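Long-range contacts in probable dehydrogenase (Bordetella bronchiseptica, PDB 3MOI), which is probably an NAD(P)-dependent oxidoreductase of the Gfo/Idh/MocA family, its natural substrate not established: residues K2-I7 and Q64-Y69; Q192-V197 and L218-G223; F156-R161 and S231-F236; V130-A135 and P331-R336. One frame throughout, in Å; residues are numbered along the deposited sequence.

Contact 1: residues K2-I7 and Q64-Y69; sequences KIRFGI and QMDAVY
In the parallel sheet of the Rossmann-fold domain, Phe5, Gly6 and Ile7 on strand 3-8 pair with Ala67, Val68 and Tyr69 on strand 67-70. Gly6 N donates to Ala67 O (3.0 Å), and Tyr69 N returns the link to Gly6 O at 2.9 Å. At the start of the pairing Arg4 O accepts twice, from Asp66 N (2.7 Å) and from Ala67 N.

Arg4 and Asp66 lock this end further. The Asp66 carboxylate turns back on strand 3-8, where OD2 takes the backbone Arg4 N in a nearly straight bond (2.9 Å, 171° at the hydrogen) and also accepts from Arg4 NE. A bend at chi3 (-55°) folds the arginine so that NE and NH2 grip the acid side-on, NH2 reaching OD1 of Asp66 at 3.0 Å in a salt bridge. The two flat groups are only 28° apart but offset, so both nitrogens meet the carboxylate from above its plane. Water 1 links Arg4 NH1 to Gln64 NE2, while Gln64 CB lies over one guanidinium face.

On the face carrying Phe5, Ile7 and Tyr69, Phe5 CE2 rests 3.5 Å from Ala67 CB, and Ile7 CG2 meets the edge of the Tyr69 ring at CD2 (3.9 Å). Met65 SD instead lies against Gly6 CA, on the other face. The Tyr69 side chain touches the Gly9, Gly11, Gly14 segment, a GxGxxG pattern consistent with a dinucleotide-binding loop.

Helix 12-24 packs on Phe5, Ile7 and Tyr69, and helix 56-62 on Met65 and Val68. Within the sheet, strand 3-8 also bonds to strand 28-34, and strand 90-93 follows beyond strand 67-70.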
loop_
_atom_site.group_PDB
_atom_site.type_symbol
_atom_site.label_atom_id
_atom_site.label_comp_id
_atom_site.label_asym_id
_atom_site.label_seq_id
_atom_site.Cartn_x
_atom_site.Cartn_y
_atom_site.Cartn_z
ATOM N N LYS A 2 -6.463 -4.782 41.929
ATOM C CA LYS A 2 -5.062 -5.167 41.629
ATOM C C LYS A 2 -4.883 -6.658 41.272
ATOM O O LYS A 2 -5.171 -7.551 42.064
ATOM C CB LYS A 2 -4.120 -4.796 42.758
ATOM C CG LYS A 2 -2.652 -4.643 42.301
ATOM C CD LYS A 2 -2.057 -3.335 42.850
ATOM C CE LYS A 2 -0.644 -3.033 42.370
ATOM N NZ LYS A 2 0.019 -2.009 43.259
ATOM N N ILE A 3 -4.388 -6.911 40.073
ATOM C CA ILE A 3 -4.199 -8.264 39.582
ATOM C C ILE A 3 -2.801 -8.777 39.942
ATOM O O ILE A 3 -1.800 -8.181 39.632
ATOM C CB ILE A 3 -4.438 -8.299 38.034
ATOM C CG1 ILE A 3 -5.794 -7.662 37.699
ATOM C CG2 ILE A 3 -4.369 -9.689 37.477
ATOM C CD1 ILE A 3 -6.914 -7.992 38.736
ATOM N N ARG A 4 -2.754 -9.893 40.623
ATOM C CA ARG A 4 -1.495 -10.488 40.960
ATOM C C ARG A 4 -1.118 -11.470 39.833
ATOM O O ARG A 4 -1.851 -12.423 39.556
ATOM C CB ARG A 4 -1.556 -11.190 42.320
ATOM C CG ARG A 4 -1.872 -10.300 43.520
ATOM C CD ARG A 4 -2.294 -11.110 44.752
ATOM N NE ARG A 4 -3.415 -11.967 44.394
ATOM C CZ ARG A 4 -4.130 -12.721 45.241
ATOM N NH1 ARG A 4 -3.886 -12.732 46.559
ATOM N NH2 ARG A 4 -5.114 -13.483 44.754
ATOM N N PHE A 5 0.006 -11.182 39.194
ATOM C CA PHE A 5 0.436 -11.853 37.985
ATOM C C PHE A 5 1.623 -12.714 38.241
ATOM O O PHE A 5 2.515 -12.301 38.964
ATOM C CB PHE A 5 0.895 -10.850 36.943
ATOM C CG PHE A 5 -0.146 -10.453 36.000
ATOM C CD1 PHE A 5 -0.772 -9.214 36.114
ATOM C CD2 PHE A 5 -0.532 -11.304 34.983
ATOM C CE1 PHE A 5 -1.750 -8.833 35.196
ATOM C CE2 PHE A 5 -1.515 -10.933 34.081
ATOM C CZ PHE A 5 -2.108 -9.704 34.185
ATOM N N GLY A 6 1.637 -13.895 37.633
ATOM C CA GLY A 6 2.885 -14.650 37.476
ATOM C C GLY A 6 3.371 -14.569 36.019
ATOM O O GLY A 6 2.565 -14.711 35.110
ATOM N N ILE A 7 4.666 -14.372 35.791
ATOM C CA ILE A 7 5.196 -14.421 34.445
ATOM C C ILE A 7 5.754 -15.770 34.118
ATOM O O ILE A 7 6.550 -16.292 34.852
ATOM C CB ILE A 7 6.293 -13.422 34.207
ATOM C CG1 ILE A 7 5.802 -12.011 34.548
ATOM C CG2 ILE A 7 6.691 -13.485 32.749
ATOM C CD1 ILE A 7 6.697 -10.918 34.010
ATOM N N GLN A 64 -0.044 -17.416 45.668
ATOM C CA GLN A 64 -1.401 -16.882 45.501
ATOM C C GLN A 64 -1.232 -15.946 44.302
ATOM O O GLN A 64 -0.315 -15.119 44.299
ATOM C CB GLN A 64 -1.811 -16.179 46.816
ATOM C CG GLN A 64 -3.272 -16.302 47.336
ATOM C CD GLN A 64 -3.478 -16.868 48.740
ATOM O OE1 GLN A 64 -2.856 -17.818 49.041
ATOM N NE2 GLN A 64 -4.441 -16.344 49.561
ATOM N N MET A 65 -1.989 -16.189 43.215
ATOM C CA MET A 65 -1.967 -15.300 42.043
ATOM C C MET A 65 -3.341 -15.258 41.322
ATOM O O MET A 65 -4.176 -16.142 41.528
ATOM C CB MET A 65 -0.701 -15.522 41.128
ATOM C CG MET A 65 -0.638 -16.646 40.078
ATOM S SD MET A 65 1.050 -17.135 39.409
ATOM C CE MET A 65 0.763 -18.802 39.822
ATOM N N ASP A 66 -3.628 -14.182 40.569
ATOM C CA ASP A 66 -4.936 -14.075 39.901
ATOM C C ASP A 66 -4.874 -14.413 38.434
ATOM O O ASP A 66 -5.889 -14.816 37.850
ATOM C CB ASP A 66 -5.510 -12.631 39.992
ATOM C CG ASP A 66 -5.753 -12.182 41.407
ATOM O OD1 ASP A 66 -6.497 -12.895 42.168
ATOM O OD2 ASP A 66 -5.123 -11.164 41.755
ATOM N N ALA A 67 -3.711 -14.162 37.827
ATOM C CA ALA A 67 -3.530 -14.358 36.403
ATOM C C ALA A 67 -2.082 -14.832 36.065
ATOM O O ALA A 67 -1.174 -14.726 36.884
ATOM C CB ALA A 67 -3.854 -13.084 35.641
ATOM N N VAL A 68 -1.898 -15.343 34.841
ATOM C CA VAL A 68 -0.603 -15.682 34.338
ATOM C C VAL A 68 -0.361 -14.964 33.006
ATOM O O VAL A 68 -1.255 -14.912 32.145
ATOM C CB VAL A 68 -0.445 -17.195 34.127
ATOM C CG1 VAL A 68 0.989 -17.475 33.851
ATOM C CG2 VAL A 68 -0.770 -17.956 35.401
ATOM N N TYR A 69 0.830 -14.426 32.841
ATOM C CA TYR A 69 1.241 -13.917 31.560
ATOM C C TYR A 69 2.176 -14.973 30.997
ATOM O O TYR A 69 3.185 -15.295 31.601
ATOM C CB TYR A 69 1.905 -12.549 31.675
ATOM C CG TYR A 69 2.606 -12.104 30.400
ATOM C CD1 TYR A 69 1.909 -11.867 29.212
ATOM C CD2 TYR A 69 3.974 -11.905 30.383
ATOM C CE1 TYR A 69 2.595 -11.463 28.034
ATOM C CE2 TYR A 69 4.643 -11.536 29.234
ATOM C CZ TYR A 69 3.980 -11.298 28.094
ATOM O OH TYR A 69 4.738 -10.910 27.025
HETATM O O HOH W 1 -5.702 -14.312 47.957
#

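Contact 2: residues Q192-V197 and L218-G223; sequences QRITAV and LTLEDG
Strands 194-202 and 213-220 run antiparallel as a beta hairpin, interrupted by a classic beta bulge in which Thr195 and Ala196 both face Thr219. Thr219 O accepts from Thr195 N at 2.8 Å and more weakly from Ala196 N, while Thr219 N donates to Ala196 O (2.8 Å).

Beyond the paired strands, Gln192 reaches into the type I turn Leu220-Gly223. Its chain is extended beyond CG (chi2 -170°), which carries OE1 to Asp222 N at 2.6 Å, with a second, weak bond from Glu221 N. The amide stands 76° from the Asp222 carboxylate, whose OD1 is held by Ala224 N. Glu221 answers in the other direction: OE1 takes Arg193 N at 3.2 Å, the donor lying above the carboxylate plane.

The apolar face is formed by Ile194, Val197, Leu218 and Leu220; Ile194 CG1 meets Leu220 CD2 at 3.7 Å and its CD1 reaches Leu218 CD2 at 4.1 Å. On the other face Ala196 CB touches Thr219 CB, and Thr219 OG1 bonds to Arg198 of the second subunit.

Helices 179-190 and 362-381 cover the apolar face, while strands 225-231 and 385-386 flank the hairpin in the mixed sheet of the Gfo/Idh/MocA C-terminal domain.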
loop_
_atom_site.group_PDB
_atom_site.type_symbol
_atom_site.label_atom_id
_atom_site.label_comp_id
_atom_site.label_asym_id
_atom_site.label_seq_id
_atom_site.Cartn_x
_atom_site.Cartn_y
_atom_site.Cartn_z
ATOM N N GLN A 192 -14.958 -6.233 11.648
ATOM C CA GLN A 192 -15.510 -7.224 10.716
ATOM C C GLN A 192 -14.724 -8.543 10.609
ATOM O O GLN A 192 -13.524 -8.598 10.766
ATOM C CB GLN A 192 -15.634 -6.607 9.362
ATOM C CG GLN A 192 -16.709 -5.466 9.275
ATOM C CD GLN A 192 -16.932 -5.097 7.843
ATOM O OE1 GLN A 192 -17.455 -5.927 7.063
ATOM N NE2 GLN A 192 -16.508 -3.870 7.445
ATOM N N ARG A 193 -15.439 -9.628 10.362
ATOM C CA ARG A 193 -14.839 -10.867 10.024
ATOM C C ARG A 193 -14.151 -10.764 8.652
ATOM O O ARG A 193 -14.646 -10.145 7.703
ATOM C CB ARG A 193 -15.880 -11.975 10.027
ATOM C CG ARG A 193 -15.312 -13.379 9.679
ATOM C CD ARG A 193 -16.305 -14.506 9.966
ATOM N NE ARG A 193 -16.115 -15.654 9.065
ATOM C CZ ARG A 193 -15.379 -16.720 9.371
ATOM N NH1 ARG A 193 -14.767 -16.779 10.557
ATOM N NH2 ARG A 193 -15.229 -17.711 8.497
ATOM N N ILE A 194 -12.985 -11.383 8.572
ATOM C CA ILE A 194 -12.299 -11.542 7.338
ATOM C C ILE A 194 -12.900 -12.753 6.645
ATOM O O ILE A 194 -12.799 -13.851 7.154
ATOM C CB ILE A 194 -10.811 -11.754 7.630
ATOM C CG1 ILE A 194 -10.252 -10.488 8.284
ATOM C CG2 ILE A 194 -10.107 -12.076 6.375
ATOM C CD1 ILE A 194 -8.866 -10.555 8.853
ATOM N N THR A 195 -13.504 -12.569 5.495
ATOM C CA THR A 195 -14.218 -13.668 4.788
ATOM C C THR A 195 -13.501 -14.166 3.552
ATOM O O THR A 195 -13.878 -15.182 3.015
ATOM C CB THR A 195 -15.636 -13.262 4.304
ATOM O OG1 THR A 195 -15.518 -12.078 3.509
ATOM C CG2 THR A 195 -16.563 -12.971 5.500
ATOM N N ALA A 196 -12.464 -13.491 3.089
ATOM C CA ALA A 196 -11.672 -14.088 2.000
ATOM C C ALA A 196 -10.245 -13.521 2.002
ATOM O O ALA A 196 -10.013 -12.425 2.476
ATOM C CB ALA A 196 -12.352 -13.863 0.649
ATOM N N VAL A 197 -9.315 -14.281 1.451
ATOM C CA VAL A 197 -7.894 -13.971 1.484
ATOM C C VAL A 197 -7.285 -14.313 0.144
ATOM O O VAL A 197 -7.315 -15.498 -0.268
ATOM C CB VAL A 197 -7.150 -14.817 2.495
ATOM C CG1 VAL A 197 -5.696 -14.424 2.497
ATOM C CG2 VAL A 197 -7.762 -14.701 3.857
ATOM N N LEU A 218 -7.374 -8.644 1.788
ATOM C CA LEU A 218 -8.291 -9.285 2.692
ATOM C C LEU A 218 -9.693 -8.781 2.406
ATOM O O LEU A 218 -9.951 -7.546 2.465
ATOM C CB LEU A 218 -7.900 -8.925 4.132
ATOM C CG LEU A 218 -6.878 -9.752 4.926
ATOM C CD1 LEU A 218 -5.842 -10.379 4.116
ATOM C CD2 LEU A 218 -6.277 -8.985 6.132
ATOM N N THR A 219 -10.609 -9.681 2.108
ATOM C CA THR A 219 -11.980 -9.248 1.935
ATOM C C THR A 219 -12.738 -9.302 3.291
ATOM O O THR A 219 -12.736 -10.307 3.975
ATOM C CB THR A 219 -12.713 -10.111 0.930
ATOM O OG1 THR A 219 -12.024 -10.033 -0.321
ATOM C CG2 THR A 219 -14.181 -9.632 0.778
ATOM N N LEU A 220 -13.386 -8.213 3.660
ATOM C CA LEU A 220 -14.138 -8.175 4.871
ATOM C C LEU A 220 -15.601 -8.419 4.518
ATOM O O LEU A 220 -16.009 -8.642 3.400
ATOM C CB LEU A 220 -13.934 -6.864 5.591
ATOM C CG LEU A 220 -12.491 -6.452 5.877
ATOM C CD1 LEU A 220 -12.495 -5.107 6.544
ATOM C CD2 LEU A 220 -11.753 -7.443 6.741
ATOM N N GLU A 221 -16.422 -8.397 5.504
ATOM C CA GLU A 221 -17.634 -9.161 5.443
ATOM C C GLU A 221 -18.716 -8.300 4.863
ATOM O O GLU A 221 -19.619 -8.836 4.218
ATOM C CB GLU A 221 -17.900 -9.640 6.861
ATOM C CG GLU A 221 -19.219 -10.104 7.272
ATOM C CD GLU A 221 -19.155 -10.418 8.834
ATOM O OE1 GLU A 221 -18.541 -9.607 9.668
ATOM O OE2 GLU A 221 -19.676 -11.522 9.175
ATOM N N ASP A 222 -18.645 -6.976 5.045
ATOM C CA ASP A 222 -19.663 -6.102 4.421
ATOM C C ASP A 222 -19.243 -5.698 3.008
ATOM O O ASP A 222 -19.890 -4.887 2.405
ATOM C CB ASP A 222 -20.001 -4.872 5.301
ATOM C CG ASP A 222 -18.898 -3.775 5.270
ATOM O OD1 ASP A 222 -17.796 -4.066 4.719
ATOM O OD2 ASP A 222 -19.133 -2.629 5.796
ATOM N N GLY A 223 -18.150 -6.260 2.491
ATOM C CA GLY A 223 -17.652 -5.926 1.147
ATOM C C GLY A 223 -16.444 -5.006 1.196
ATOM O O GLY A 223 -15.685 -4.931 0.226
#

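Contact 3: residues F156-R161 and S231-F236; sequences FLYRPR and SGYDHF
Leu157, Tyr158 and Tyr233 meet where two loops leave neighbouring parallel strands, 145-153 and 225-231, of the mixed sheet in the Gfo/Idh/MocA C-terminal domain. The one hydrogen bond across the contact runs from Leu157 N, in a short 3-10 segment, to Gly232 O (3.0 Å, 148° at the hydrogen). The Leu157 and Tyr233 side chains run alongside each other in the same direction, with Leu157 CD2 3.8 Å from Tyr233 CE1. Tyr158 slides the CD2-CE2 side of its ring along the backbone of Tyr233, so that Tyr233 CA lies at the ring edge and CE2 comes within 3.5 Å of Tyr233 O.

A second shell fixes both phenols. Tyr158 OH bonds to Asp205, and its ring makes a cation-pi contact with Arg260, which also donates to Tyr233 O; Tyr233 OH is held by Asn213 and Leu204. Farther along 231-236, His235 and Phe236 bond to Asp324 and Asp311 of the second subunit.

The turn carrying Leu157 is braced from within. Phe156 O accepts from Arg159 N and from Arg161 NH2, which approach from opposite faces of the carbonyl plane, the Arg161 bond measuring 3.0 Å and 173° at the hydrogen.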
loop_
_atom_site.group_PDB
_atom_site.type_symbol
_atom_site.label_atom_id
_atom_site.label_comp_id
_atom_site.label_asym_id
_atom_site.label_seq_id
_atom_site.Cartn_x
_atom_site.Cartn_y
_atom_site.Cartn_z
ATOM N N PHE A 156 13.193 -7.242 9.932
ATOM C CA PHE A 156 12.856 -8.356 10.780
ATOM C C PHE A 156 13.683 -9.578 10.430
ATOM O O PHE A 156 14.271 -10.235 11.296
ATOM C CB PHE A 156 11.348 -8.664 10.639
ATOM C CG PHE A 156 10.921 -9.962 11.249
ATOM C CD1 PHE A 156 10.438 -10.013 12.562
ATOM C CD2 PHE A 156 10.942 -11.110 10.516
ATOM C CE1 PHE A 156 10.038 -11.214 13.144
ATOM C CE2 PHE A 156 10.516 -12.323 11.079
ATOM C CZ PHE A 156 10.082 -12.370 12.408
ATOM N N LEU A 157 13.755 -9.912 9.167
ATOM C CA LEU A 157 14.415 -11.161 8.853
ATOM C C LEU A 157 15.904 -11.106 9.255
ATOM O O LEU A 157 16.502 -12.149 9.467
ATOM C CB LEU A 157 14.281 -11.518 7.367
ATOM C CG LEU A 157 14.613 -12.999 7.083
ATOM C CD1 LEU A 157 13.532 -13.855 7.655
ATOM C CD2 LEU A 157 14.828 -13.296 5.580
ATOM N N TYR A 158 16.509 -9.919 9.350
ATOM C CA TYR A 158 17.922 -9.850 9.647
ATOM C C TYR A 158 18.238 -9.433 11.090
ATOM O O TYR A 158 19.348 -9.086 11.374
ATOM C CB TYR A 158 18.631 -8.972 8.615
ATOM C CG TYR A 158 18.546 -9.618 7.240
ATOM C CD1 TYR A 158 19.492 -10.549 6.815
ATOM C CD2 TYR A 158 17.473 -9.373 6.406
ATOM C CE1 TYR A 158 19.389 -11.175 5.558
ATOM C CE2 TYR A 158 17.372 -9.995 5.175
ATOM C CZ TYR A 158 18.333 -10.887 4.764
ATOM O OH TYR A 158 18.192 -11.465 3.535
ATOM N N ARG A 159 17.262 -9.494 11.991
ATOM C CA ARG A 159 17.543 -9.393 13.407
ATOM C C ARG A 159 18.106 -10.746 13.834
ATOM O O ARG A 159 17.949 -11.731 13.137
ATOM C CB ARG A 159 16.266 -9.076 14.188
ATOM C CG ARG A 159 15.522 -7.889 13.629
ATOM C CD ARG A 159 14.438 -7.390 14.532
ATOM N NE ARG A 159 13.636 -6.405 13.817
ATOM C CZ ARG A 159 12.323 -6.202 13.960
ATOM N NH1 ARG A 159 11.599 -6.901 14.831
ATOM N NH2 ARG A 159 11.733 -5.285 13.197
ATOM N N PRO A 160 18.815 -10.794 14.952
ATOM C CA PRO A 160 19.449 -12.036 15.375
ATOM C C PRO A 160 18.471 -13.148 15.769
ATOM O O PRO A 160 17.658 -12.941 16.640
ATOM C CB PRO A 160 20.274 -11.597 16.593
ATOM C CG PRO A 160 20.616 -10.192 16.315
ATOM C CD PRO A 160 19.417 -9.623 15.613
ATOM N N ARG A 161 18.616 -14.331 15.165
ATOM C CA ARG A 161 17.653 -15.414 15.312
ATOM C C ARG A 161 18.278 -16.757 15.611
ATOM O O ARG A 161 19.389 -17.064 15.178
ATOM C CB ARG A 161 16.875 -15.579 14.015
ATOM C CG ARG A 161 16.175 -14.346 13.522
ATOM C CD ARG A 161 14.813 -14.140 14.163
ATOM N NE ARG A 161 14.271 -12.854 13.728
ATOM C CZ ARG A 161 13.395 -12.113 14.408
ATOM N NH1 ARG A 161 12.912 -12.486 15.598
ATOM N NH2 ARG A 161 13.008 -10.956 13.885
ATOM N N SER A 231 7.275 -6.476 4.256
ATOM C CA SER A 231 8.600 -6.948 3.791
ATOM C C SER A 231 9.657 -6.684 4.872
ATOM O O SER A 231 9.656 -5.615 5.518
ATOM C CB SER A 231 8.987 -6.215 2.525
ATOM O OG SER A 231 10.226 -6.647 2.025
ATOM N N GLY A 232 10.532 -7.665 5.088
ATOM C CA GLY A 232 11.417 -7.690 6.262
ATOM C C GLY A 232 12.882 -7.814 5.917
ATOM O O GLY A 232 13.685 -8.147 6.767
ATOM N N TYR A 233 13.242 -7.517 4.666
ATOM C CA TYR A 233 14.595 -7.811 4.172
ATOM C C TYR A 233 15.599 -6.698 4.487
ATOM O O TYR A 233 16.743 -6.741 4.027
ATOM C CB TYR A 233 14.530 -8.117 2.668
ATOM C CG TYR A 233 13.669 -9.346 2.351
ATOM C CD1 TYR A 233 14.073 -10.631 2.723
ATOM C CD2 TYR A 233 12.448 -9.220 1.690
ATOM C CE1 TYR A 233 13.282 -11.757 2.449
ATOM C CE2 TYR A 233 11.631 -10.354 1.427
ATOM C CZ TYR A 233 12.061 -11.607 1.813
ATOM O OH TYR A 233 11.292 -12.701 1.547
ATOM N N ASP A 234 15.183 -5.710 5.283
ATOM C CA ASP A 234 16.053 -4.613 5.686
ATOM C C ASP A 234 16.459 -3.727 4.510
ATOM O O ASP A 234 17.613 -3.209 4.446
ATOM C CB ASP A 234 17.319 -5.132 6.375
ATOM C CG ASP A 234 18.051 -4.033 7.146
ATOM O OD1 ASP A 234 19.113 -4.347 7.744
ATOM O OD2 ASP A 234 17.564 -2.857 7.137
ATOM N N HIS A 235 15.518 -3.541 3.579
ATOM C CA HIS A 235 15.753 -2.678 2.436
ATOM C C HIS A 235 14.978 -1.412 2.717
ATOM O O HIS A 235 15.393 -0.640 3.551
ATOM C CB HIS A 235 15.324 -3.364 1.171
ATOM C CG HIS A 235 16.216 -4.489 0.775
ATOM N ND1 HIS A 235 15.769 -5.561 0.026
ATOM C CD2 HIS A 235 17.530 -4.715 1.022
ATOM C CE1 HIS A 235 16.779 -6.392 -0.185
ATOM N NE2 HIS A 235 17.857 -5.905 0.409
ATOM N N PHE A 236 13.839 -1.159 2.067
ATOM C CA PHE A 236 13.108 0.079 2.383
ATOM C C PHE A 236 12.768 0.024 3.868
ATOM O O PHE A 236 12.643 -1.069 4.444
ATOM C CB PHE A 236 11.857 0.259 1.534
ATOM C CG PHE A 236 11.111 1.533 1.840
ATOM C CD1 PHE A 236 11.728 2.750 1.717
ATOM C CD2 PHE A 236 9.829 1.512 2.287
ATOM C CE1 PHE A 236 11.058 3.916 2.007
ATOM C CE2 PHE A 236 9.170 2.682 2.591
ATOM C CZ PHE A 236 9.793 3.883 2.439
#

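Contact 4: residues V130-A135 and P331-R336; sequences VRTLRA and PAITGR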
loop_
_atom_site.group_PDB
_atom_site.type_symbol
_atom_site.label_atom_id
_atom_site.label_comp_id
_atom_site.label_asym_id
_atom_site.label_seq_id
_atom_site.Cartn_x
_atom_site.Cartn_y
_atom_site.Cartn_z
ATOM N N VAL A 130 -4.304 2.276 17.313
ATOM C CA VAL A 130 -5.269 1.355 16.722
ATOM C C VAL A 130 -6.583 1.390 17.455
ATOM O O VAL A 130 -7.648 1.366 16.869
ATOM C CB VAL A 130 -4.729 -0.055 16.720
ATOM C CG1 VAL A 130 -5.795 -1.020 16.281
ATOM C CG2 VAL A 130 -3.429 -0.132 15.823
ATOM N N ARG A 131 -6.534 1.465 18.752
ATOM C CA ARG A 131 -7.773 1.640 19.514
ATOM C C ARG A 131 -8.419 2.952 19.161
ATOM O O ARG A 131 -9.651 3.051 19.030
ATOM C CB ARG A 131 -7.465 1.619 20.994
ATOM C CG ARG A 131 -8.668 1.761 21.947
ATOM C CD ARG A 131 -8.178 1.326 23.356
ATOM N NE ARG A 131 -8.682 2.197 24.415
ATOM C CZ ARG A 131 -9.373 1.781 25.482
ATOM N NH1 ARG A 131 -9.678 0.482 25.661
ATOM N NH2 ARG A 131 -9.774 2.676 26.383
ATOM N N THR A 132 -7.592 3.963 18.957
ATOM C CA THR A 132 -8.129 5.272 18.571
ATOM C C THR A 132 -8.779 5.218 17.228
ATOM O O THR A 132 -9.835 5.811 17.087
ATOM C CB THR A 132 -7.089 6.395 18.588
ATOM O OG1 THR A 132 -6.377 6.335 19.823
ATOM C CG2 THR A 132 -7.776 7.760 18.439
ATOM N N LEU A 133 -8.173 4.522 16.269
ATOM C CA LEU A 133 -8.766 4.381 14.939
ATOM C C LEU A 133 -10.108 3.691 15.082
ATOM O O LEU A 133 -11.068 4.123 14.466
ATOM C CB LEU A 133 -7.857 3.633 13.916
ATOM C CG LEU A 133 -6.560 4.322 13.386
ATOM C CD1 LEU A 133 -5.488 3.314 12.881
ATOM C CD2 LEU A 133 -6.765 5.377 12.289
ATOM N N ARG A 134 -10.194 2.646 15.922
ATOM C CA ARG A 134 -11.485 1.969 16.155
ATOM C C ARG A 134 -12.501 2.979 16.698
ATOM O O ARG A 134 -13.594 3.164 16.134
ATOM C CB ARG A 134 -11.375 0.738 17.092
ATOM C CG ARG A 134 -12.721 0.089 17.433
ATOM C CD ARG A 134 -12.629 -1.014 18.616
ATOM N NE ARG A 134 -12.728 -2.345 17.992
ATOM C CZ ARG A 134 -13.663 -3.286 18.151
ATOM N NH1 ARG A 134 -14.641 -3.225 19.075
ATOM N NH2 ARG A 134 -13.543 -4.370 17.364
ATOM N N ALA A 135 -12.149 3.658 17.773
ATOM C CA ALA A 135 -13.138 4.608 18.363
ATOM C C ALA A 135 -13.704 5.558 17.273
ATOM O O ALA A 135 -14.920 5.742 17.143
ATOM C CB ALA A 135 -12.532 5.343 19.512
ATOM N N PRO A 331 -6.018 13.115 19.772
ATOM C CA PRO A 331 -5.122 12.384 20.666
ATOM C C PRO A 331 -5.516 10.920 20.940
ATOM O O PRO A 331 -6.690 10.572 20.980
ATOM C CB PRO A 331 -5.215 13.191 21.979
ATOM C CG PRO A 331 -6.459 13.976 21.857
ATOM C CD PRO A 331 -6.486 14.351 20.414
ATOM N N ALA A 332 -4.505 10.096 21.138
ATOM C CA ALA A 332 -4.669 8.706 21.443
ATOM C C ALA A 332 -5.385 8.469 22.776
ATOM O O ALA A 332 -4.986 8.979 23.834
ATOM C CB ALA A 332 -3.308 8.044 21.475
ATOM N N ILE A 333 -6.422 7.655 22.725
ATOM C CA ILE A 333 -7.098 7.255 23.928
ATOM C C ILE A 333 -6.114 6.849 25.055
ATOM O O ILE A 333 -5.263 5.992 24.872
ATOM C CB ILE A 333 -8.167 6.204 23.653
ATOM C CG1 ILE A 333 -9.282 6.851 22.777
ATOM C CG2 ILE A 333 -8.735 5.706 24.981
ATOM C CD1 ILE A 333 -10.394 5.866 22.250
ATOM N N THR A 334 -6.200 7.580 26.182
ATOM C CA THR A 334 -5.373 7.325 27.343
ATOM C C THR A 334 -5.639 5.898 27.792
ATOM O O THR A 334 -6.782 5.516 28.009
ATOM C CB THR A 334 -5.738 8.260 28.564
ATOM O OG1 THR A 334 -4.716 8.164 29.575
ATOM C CG2 THR A 334 -7.103 7.828 29.266
ATOM N N GLY A 335 -4.597 5.102 27.910
ATOM C CA GLY A 335 -4.715 3.857 28.688
ATOM C C GLY A 335 -4.254 4.087 30.124
ATOM O O GLY A 335 -3.633 5.087 30.462
ATOM N N ARG A 336 -4.499 3.127 30.968
ATOM C CA ARG A 336 -4.183 3.320 32.389
ATOM C C ARG A 336 -2.688 3.148 32.748
ATOM O O ARG A 336 -2.247 3.617 33.794
ATOM C CB ARG A 336 -5.076 2.415 33.251
ATOM C CG ARG A 336 -5.699 3.201 34.385
ATOM C CD ARG A 336 -6.671 2.359 35.158
ATOM N NE ARG A 336 -7.083 2.840 36.494
ATOM C CZ ARG A 336 -6.343 2.839 37.609
ATOM N NH1 ARG A 336 -5.067 2.485 37.615
ATOM N NH2 ARG A 336 -6.887 3.244 38.743
#
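Ile333 reaches from the loop after strand 326-331 onto helix 128-139, where it meets Arg131, Thr132 and Ala135 along one side of the helix. Followed outward, its CB lies 4.1 Å from Arg131 NE. From CB the chain forks. CG2 turns to the arginine, touching the edge of the guanidinium in its plane, 3.5 Å from Arg131 NH2 and 3.6 Å from Arg131 NE; this is a van der Waals contact between a methyl group and a charged edge, and the isoleucine runs roughly perpendicular to the arginine chain. CG1, anti to the carbonyl carbon (chi1 -65°), takes the other direction and passes Thr132 OG1 at 4.2 Å. At the tip, CD1 meets the methyl CB of Ala135 at 3.5 Å, one helical turn beyond Arg131.

At its base, the backbone of Ile333 is tied to the helix by a single hydrogen bond, from Ile333 N to Thr132 OG1 (3.2 Å, 152° at the hydrogen). The same hydroxyl bonds to Pro128 O in the preceding turn, linking the loop to the start of the helix. Thr132 CG2 points to the Pro331 carbonyl.

Inward, Val130 and Leu133 pack the helix onto helix 179-190 and strand 302-307, and Thr132 and Leu133 also touch strand 318-323. Past the contact, Arg336 forms a salt bridge with Asp27, just before strand 28-34, and its backbone N bonds to Asp346 of helix 340-352.

Overall arrangement
Contact 1 is buried in the parallel sheet of the Rossmann domain, whereas contact 2 lies in the mixed sheet of the C-terminal domain and contact 3 in loops that leave that sheet; the centres of contacts 1 and 2 lie about 36 Å apart. Contacts 1 and 2 both rely on backbone ladders ending in polar side chains, but contact 2 is only partly buried, and only contact 1 has a salt bridge between its segments. Contact 3, also buried, joins loops through aromatic packing and one backbone bond, and like contact 2 it adjoins the second subunit. Contact 4 lies at the surface, with sparse apolar contacts and one side-chain bond. Helix 179-190 packs against both contacts 2 and 4.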